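Local coordinates for chitin oligosaccahride binding protein NagB1 (PDB 7EHP) that binds chitin oligosaccharides such as N,N'-diacetylchitobiose as an extracellular solute-binding protein, probably delivering them to a membrane transporter, at residues M240-G243 with S244-A248; Q349-F353 with D354-Q358. One frame throughout, in Å; residues are numbered along the deposited sequence.

Interaction 1. Residues M240-G243 with S244-A248; sequences MFDG and SWASA. With NAG (2-acetamido-2-deoxy-beta-D-glucopyranose), chain C; NAG (2-acetamido-2-deoxy-beta-D-glucopyranose), chain B.
Trp245 lies with one ring face on Gly243 and the other on NAG (chain C), whose C4 sits over its centre, 3.8 Å above the plane. Its CB starts beside that reducing-end sugar, 3.7 Å from the sugar's O7. With chi1 at 61°, CG sits between the backbone N and the carbonyl carbon, which folds the indole over the strand end. CD1 meets O5 of NAG (chain C) at 3.6 Å, and NE1 passes C6 of the same sugar. NE1 is hydrogen-bonded to Tyr225 OH, which also bonds Asp242 OD1. At the far rim, CH2 reaches C5 of NAG (chain B) at 3.7 Å. Over the opposite face, Gly243 CA makes a CH-pi contact with the six-membered ring, 3.5 Å from the centroid and 7° off the normal. The carboxylate of Asp242 stands at right angles to the indole plane. Its OD1 accepts Gly243 N at 2.7 Å, and OD2 touches Ala246 CB. The turn out of the strand is closed by Ala246 N bonding Gly243 O at 2.9 Å. The indole is backed by Gly243 on one face and held at NE1 by Tyr225. It offers the sugars a flat apolar face, the usual aromatic platform of carbohydrate sites.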
loop_
_atom_site.group_PDB
_atom_site.type_symbol
_atom_site.label_atom_id
_atom_site.label_comp_id
_atom_site.label_asym_id
_atom_site.label_seq_id
_atom_site.Cartn_x
_atom_site.Cartn_y
_atom_site.Cartn_z
ATOM N N MET A 240 -13.868 2.319 6.407
ATOM C CA MET A 240 -13.001 1.298 5.827
ATOM C C MET A 240 -11.576 1.806 5.920
ATOM O O MET A 240 -11.271 2.849 5.332
ATOM C CB MET A 240 -13.353 1.044 4.363
ATOM C CG MET A 240 -12.382 0.108 3.662
ATOM S SD MET A 240 -12.932 -0.238 1.988
ATOM C CE MET A 240 -12.357 1.242 1.135
ATOM N N PHE A 241 -10.703 1.074 6.613
ATOM C CA PHE A 241 -9.283 1.413 6.604
ATOM C C PHE A 241 -8.656 0.840 5.335
ATOM O O PHE A 241 -8.758 -0.362 5.073
ATOM C CB PHE A 241 -8.582 0.867 7.857
ATOM C CG PHE A 241 -7.183 1.386 8.056
ATOM C CD1 PHE A 241 -6.134 0.899 7.304
ATOM C CD2 PHE A 241 -6.915 2.363 9.013
ATOM C CE1 PHE A 241 -4.837 1.386 7.480
ATOM C CE2 PHE A 241 -5.603 2.856 9.199
ATOM C CZ PHE A 241 -4.573 2.366 8.425
ATOM N N ASP A 242 -7.990 1.691 4.559
ATOM C CA ASP A 242 -7.463 1.271 3.262
ATOM C C ASP A 242 -6.423 2.281 2.791
ATOM O O ASP A 242 -6.226 3.340 3.396
ATOM C CB ASP A 242 -8.598 1.128 2.231
ATOM C CG ASP A 242 -8.323 0.049 1.203
ATOM O OD1 ASP A 242 -7.136 -0.306 1.024
ATOM O OD2 ASP A 242 -9.295 -0.450 0.580
ATOM N N GLY A 243 -5.761 1.938 1.702
ATOM C CA GLY A 243 -4.821 2.843 1.082
ATOM C C GLY A 243 -5.483 3.768 0.089
ATOM O O GLY A 243 -6.566 3.484 -0.420
ATOM N N SER A 244 -4.801 4.881 -0.200
ATOM C CA SER A 244 -5.324 5.856 -1.155
ATOM C C SER A 244 -5.570 5.248 -2.539
ATOM O O SER A 244 -6.441 5.728 -3.281
ATOM C CB SER A 244 -4.355 7.035 -1.274
ATOM O OG SER A 244 -3.057 6.544 -1.519
ATOM N N TRP A 245 -4.826 4.195 -2.901
ATOM C CA TRP A 245 -5.022 3.546 -4.200
ATOM C C TRP A 245 -6.426 2.962 -4.340
ATOM O O TRP A 245 -6.849 2.654 -5.461
ATOM C CB TRP A 245 -3.986 2.429 -4.407
ATOM C CG TRP A 245 -4.118 1.358 -3.361
ATOM C CD1 TRP A 245 -5.038 0.334 -3.327
ATOM C CD2 TRP A 245 -3.343 1.241 -2.165
ATOM N NE1 TRP A 245 -4.865 -0.415 -2.178
ATOM C CE2 TRP A 245 -3.828 0.121 -1.453
ATOM C CE3 TRP A 245 -2.291 1.981 -1.618
ATOM C CZ2 TRP A 245 -3.283 -0.278 -0.235
ATOM C CZ3 TRP A 245 -1.752 1.584 -0.411
ATOM C CH2 TRP A 245 -2.246 0.463 0.270
ATOM N N ALA A 246 -7.158 2.821 -3.231
ATOM C CA ALA A 246 -8.474 2.194 -3.238
ATOM C C ALA A 246 -9.521 3.054 -3.910
ATOM O O ALA A 246 -10.551 2.530 -4.343
ATOM C CB ALA A 246 -8.931 1.888 -1.803
ATOM N N SER A 247 -9.301 4.364 -3.978
ATOM C CA SER A 247 -10.252 5.224 -4.662
ATOM C C SER A 247 -10.403 4.852 -6.136
ATOM O O SER A 247 -11.431 5.173 -6.737
ATOM C CB SER A 247 -9.821 6.680 -4.513
ATOM O OG SER A 247 -8.641 6.906 -5.264
ATOM N N ALA A 248 -9.416 4.162 -6.727
ATOM C CA ALA A 248 -9.567 3.666 -8.088
ATOM C C ALA A 248 -10.750 2.717 -8.228
ATOM O O ALA A 248 -11.171 2.436 -9.364
ATOM C CB ALA A 248 -8.279 2.972 -8.545
HETATM C C1 NAG C . -1.508 -0.903 -5.908
HETATM C C2 NAG C . -0.611 0.028 -5.096
HETATM C C3 NAG C . 0.078 -0.752 -3.976
HETATM C C4 NAG C . -0.910 -1.622 -3.193
HETATM C C5 NAG C . -1.860 -2.370 -4.140
HETATM C C6 NAG C . -2.962 -3.155 -3.461
HETATM C C7 NAG C . 0.143 1.814 -6.617
HETATM C C8 NAG C . 1.302 2.361 -7.398
HETATM N N2 NAG C . 0.378 0.687 -5.936
HETATM O O1 NAG C . -2.096 -0.199 -6.947
HETATM O O3 NAG C . 0.756 0.170 -3.125
HETATM O O4 NAG C . -0.152 -2.638 -2.545
HETATM O O5 NAG C . -2.486 -1.466 -5.061
HETATM O O6 NAG C . -3.575 -4.045 -4.391
HETATM O O7 NAG C . -0.958 2.364 -6.615
HETATM C C1 NAG B . 0.066 -2.426 -1.153
HETATM C C2 NAG B . 0.815 -3.652 -0.642
HETATM C C3 NAG B . 1.116 -3.501 0.842
HETATM C C4 NAG B . 1.876 -2.207 1.085
HETATM C C5 NAG B . 1.104 -1.024 0.507
HETATM C C6 NAG B . 1.843 0.291 0.624
HETATM C C7 NAG B . 0.620 -5.903 -1.607
HETATM C C8 NAG B . -0.248 -7.100 -1.774
HETATM N N2 NAG B . 0.092 -4.887 -0.908
HETATM O O3 NAG B . 1.897 -4.605 1.273
HETATM O O4 NAG B . 2.061 -1.992 2.478
HETATM O O5 NAG B . 0.837 -1.235 -0.886
HETATM O O6 NAG B . 3.156 0.215 0.083
HETATM O O7 NAG B . 1.762 -5.855 -2.076
#

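Interaction 2. Residues Q349-F353 with D354-Q358; sequences QFPAF and DSIVQ. With NAG (2-acetamido-2-deoxy-beta-D-glucopyranose), chain B.
Backbone bonds close the turn that follows strand 348-350: Ser355 N bonds Ala352 O at 3.0 Å, while Ile356 N and Val357 N, each at 2.9 Å, both bond Phe353 O. The Val357 bond is nearly straight at 170° and lies almost in line with the carbonyl, whereas Ile356 N comes in above the carbonyl plane. Ala352 O is also gripped twice, since Ser355 OG reaches it at 2.8 Å. Pro351 CB packs on that hydroxyl oxygen, and Pro351 CG meets Ile356 CD1. The Phe353 ring is folded back over its own peptide, chi1 83°, with Asp354 N over one face. Val357 CG2 touches ring atom CD2 at 3.7 Å. Trp176 meets the ring edge-to-face, and Val185 and Leu365 pack around it. An alanine in place of Phe353 would probably open a gap beside Val357 and Trp176 and uncover the Asp354 backbone N that the ring now lies over. Asp354 points its carboxylate at the sugar, the plane nearly perpendicular to the Phe353 ring. OD2 accepts O4 of NAG (chain B) at 2.7 Å and, weakly, O3. OD1 forms a salt bridge with Arg48, which is likely to steady the carboxylate and its negative charge. Ala352 CB lies 3.2 Å from the same O4. Carboxylates that accept bonds from sugar hydroxyls are common in carbohydrate-binding sites; here Asp354 does so at the non-reducing end of the glycan. Ala352 and Asp354 line the glycan pocket of this solute-binding protein, whose family belongs to the periplasmic-binding-protein clan.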
loop_
_atom_site.group_PDB
_atom_site.type_symbol
_atom_site.label_atom_id
_atom_site.label_comp_id
_atom_site.label_asym_id
_atom_site.label_seq_id
_atom_site.Cartn_x
_atom_site.Cartn_y
_atom_site.Cartn_z
ATOM N N GLN A 349 5.048 11.226 8.705
ATOM C CA GLN A 349 4.753 10.008 7.964
ATOM C C GLN A 349 5.670 8.868 8.361
ATOM O O GLN A 349 6.830 9.079 8.716
ATOM C CB GLN A 349 4.864 10.244 6.463
ATOM C CG GLN A 349 4.267 11.558 6.085
ATOM C CD GLN A 349 3.612 11.509 4.756
ATOM O OE1 GLN A 349 3.943 10.670 3.916
ATOM N NE2 GLN A 349 2.616 12.363 4.566
ATOM N N PHE A 350 5.131 7.655 8.281
ATOM C CA PHE A 350 5.948 6.464 8.412
ATOM C C PHE A 350 5.643 5.515 7.263
ATOM O O PHE A 350 4.516 5.495 6.750
ATOM C CB PHE A 350 5.730 5.765 9.773
ATOM C CG PHE A 350 4.297 5.429 10.099
ATOM C CD1 PHE A 350 3.449 6.376 10.669
ATOM C CD2 PHE A 350 3.816 4.139 9.924
ATOM C CE1 PHE A 350 2.134 6.060 11.005
ATOM C CE2 PHE A 350 2.506 3.820 10.261
ATOM C CZ PHE A 350 1.663 4.781 10.796
ATOM N N PRO A 351 6.625 4.745 6.813
ATOM C CA PRO A 351 6.383 3.814 5.708
ATOM C C PRO A 351 5.653 2.569 6.192
ATOM O O PRO A 351 5.536 2.306 7.387
ATOM C CB PRO A 351 7.795 3.479 5.202
ATOM C CG PRO A 351 8.679 3.683 6.386
ATOM C CD PRO A 351 8.051 4.819 7.175
ATOM N N ALA A 352 5.134 1.806 5.233
ATOM C CA ALA A 352 4.513 0.534 5.583
ATOM C C ALA A 352 5.559 -0.388 6.188
ATOM O O ALA A 352 6.719 -0.391 5.766
ATOM C CB ALA A 352 3.897 -0.109 4.336
ATOM N N PHE A 353 5.147 -1.186 7.180
ATOM C CA PHE A 353 6.083 -2.089 7.856
ATOM C C PHE A 353 6.767 -3.066 6.889
ATOM O O PHE A 353 7.918 -3.453 7.112
ATOM C CB PHE A 353 5.357 -2.863 8.973
ATOM C CG PHE A 353 4.605 -4.083 8.490
ATOM C CD1 PHE A 353 3.338 -3.957 7.929
ATOM C CD2 PHE A 353 5.157 -5.342 8.610
ATOM C CE1 PHE A 353 2.646 -5.076 7.463
ATOM C CE2 PHE A 353 4.476 -6.463 8.154
ATOM C CZ PHE A 353 3.225 -6.330 7.581
ATOM N N ASP A 354 6.083 -3.497 5.826
ATOM C CA ASP A 354 6.690 -4.444 4.892
ATOM C C ASP A 354 7.808 -3.826 4.054
ATOM O O ASP A 354 8.501 -4.553 3.319
ATOM C CB ASP A 354 5.624 -5.010 3.969
ATOM C CG ASP A 354 4.826 -3.923 3.293
ATOM O OD1 ASP A 354 5.214 -3.495 2.179
ATOM O OD2 ASP A 354 3.840 -3.473 3.893
ATOM N N SER A 355 7.984 -2.513 4.117
ATOM C CA SER A 355 9.163 -1.926 3.501
ATOM C C SER A 355 10.387 -2.055 4.394
ATOM O O SER A 355 11.507 -1.878 3.904
ATOM C CB SER A 355 8.924 -0.450 3.172
ATOM O OG SER A 355 9.005 0.341 4.349
ATOM N N ILE A 356 10.194 -2.383 5.676
ATOM C CA ILE A 356 11.268 -2.441 6.658
ATOM C C ILE A 356 11.595 -3.881 7.059
ATOM O O ILE A 356 12.767 -4.264 7.099
ATOM C CB ILE A 356 10.933 -1.577 7.898
ATOM C CG1 ILE A 356 10.827 -0.109 7.500
ATOM C CG2 ILE A 356 12.020 -1.738 8.974
ATOM C CD1 ILE A 356 10.088 0.741 8.473
ATOM N N VAL A 357 10.570 -4.700 7.360
ATOM C CA VAL A 357 10.816 -6.059 7.850
ATOM C C VAL A 357 11.109 -7.005 6.687
ATOM O O VAL A 357 10.754 -6.761 5.530
ATOM C CB VAL A 357 9.641 -6.591 8.707
ATOM C CG1 VAL A 357 9.274 -5.587 9.793
ATOM C CG2 VAL A 357 8.430 -6.925 7.833
ATOM N N GLN A 358 11.763 -8.119 7.018
ATOM C CA GLN A 358 12.044 -9.176 6.055
ATOM C C GLN A 358 10.760 -9.910 5.634
ATOM O O GLN A 358 9.762 -9.942 6.362
ATOM C CB GLN A 358 13.040 -10.168 6.666
ATOM C CG GLN A 358 14.324 -9.515 7.207
ATOM C CD GLN A 358 14.292 -9.153 8.693
ATOM O OE1 GLN A 358 13.256 -8.779 9.242
ATOM N NE2 GLN A 358 15.453 -9.232 9.340
HETATM C C1 NAG B . 0.066 -2.426 -1.153
HETATM C C2 NAG B . 0.815 -3.652 -0.642
HETATM C C3 NAG B . 1.116 -3.501 0.842
HETATM C C4 NAG B . 1.876 -2.207 1.085
HETATM C C5 NAG B . 1.104 -1.024 0.507
HETATM C C6 NAG B . 1.843 0.291 0.624
HETATM C C7 NAG B . 0.620 -5.903 -1.607
HETATM C C8 NAG B . -0.248 -7.100 -1.774
HETATM N N2 NAG B . 0.092 -4.887 -0.908
HETATM O O3 NAG B . 1.897 -4.605 1.273
HETATM O O4 NAG B . 2.061 -1.992 2.478
HETATM O O5 NAG B . 0.837 -1.235 -0.886
HETATM O O6 NAG B . 3.156 0.215 0.083
HETATM O O7 NAG B . 1.762 -5.855 -2.076
#

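Overall arrangement
Interactions 1 and 2 build two parts of one glycan pocket. Their centres are 18 Å apart and their nearest atoms about 7 Å apart, so they do not touch. The sugar joins them: NAG (chain B) meets residues of both. Residues 244-248 supply an aromatic face that lies mainly against NAG (chain C) and reaches NAG (chain B) at its rim, while residues 354-358 supply a carboxylate for the hydroxyls of NAG (chain B) alone. The Asp354 side chain stays about 7 Å from NAG (chain C), nearest atoms. Strands 237-243 and 348-350, which lead into the two turns, belong to the same mixed sheet. Asp44, Arg17, Ser283 and Asn284 add further hydrogen bonds to the glycan.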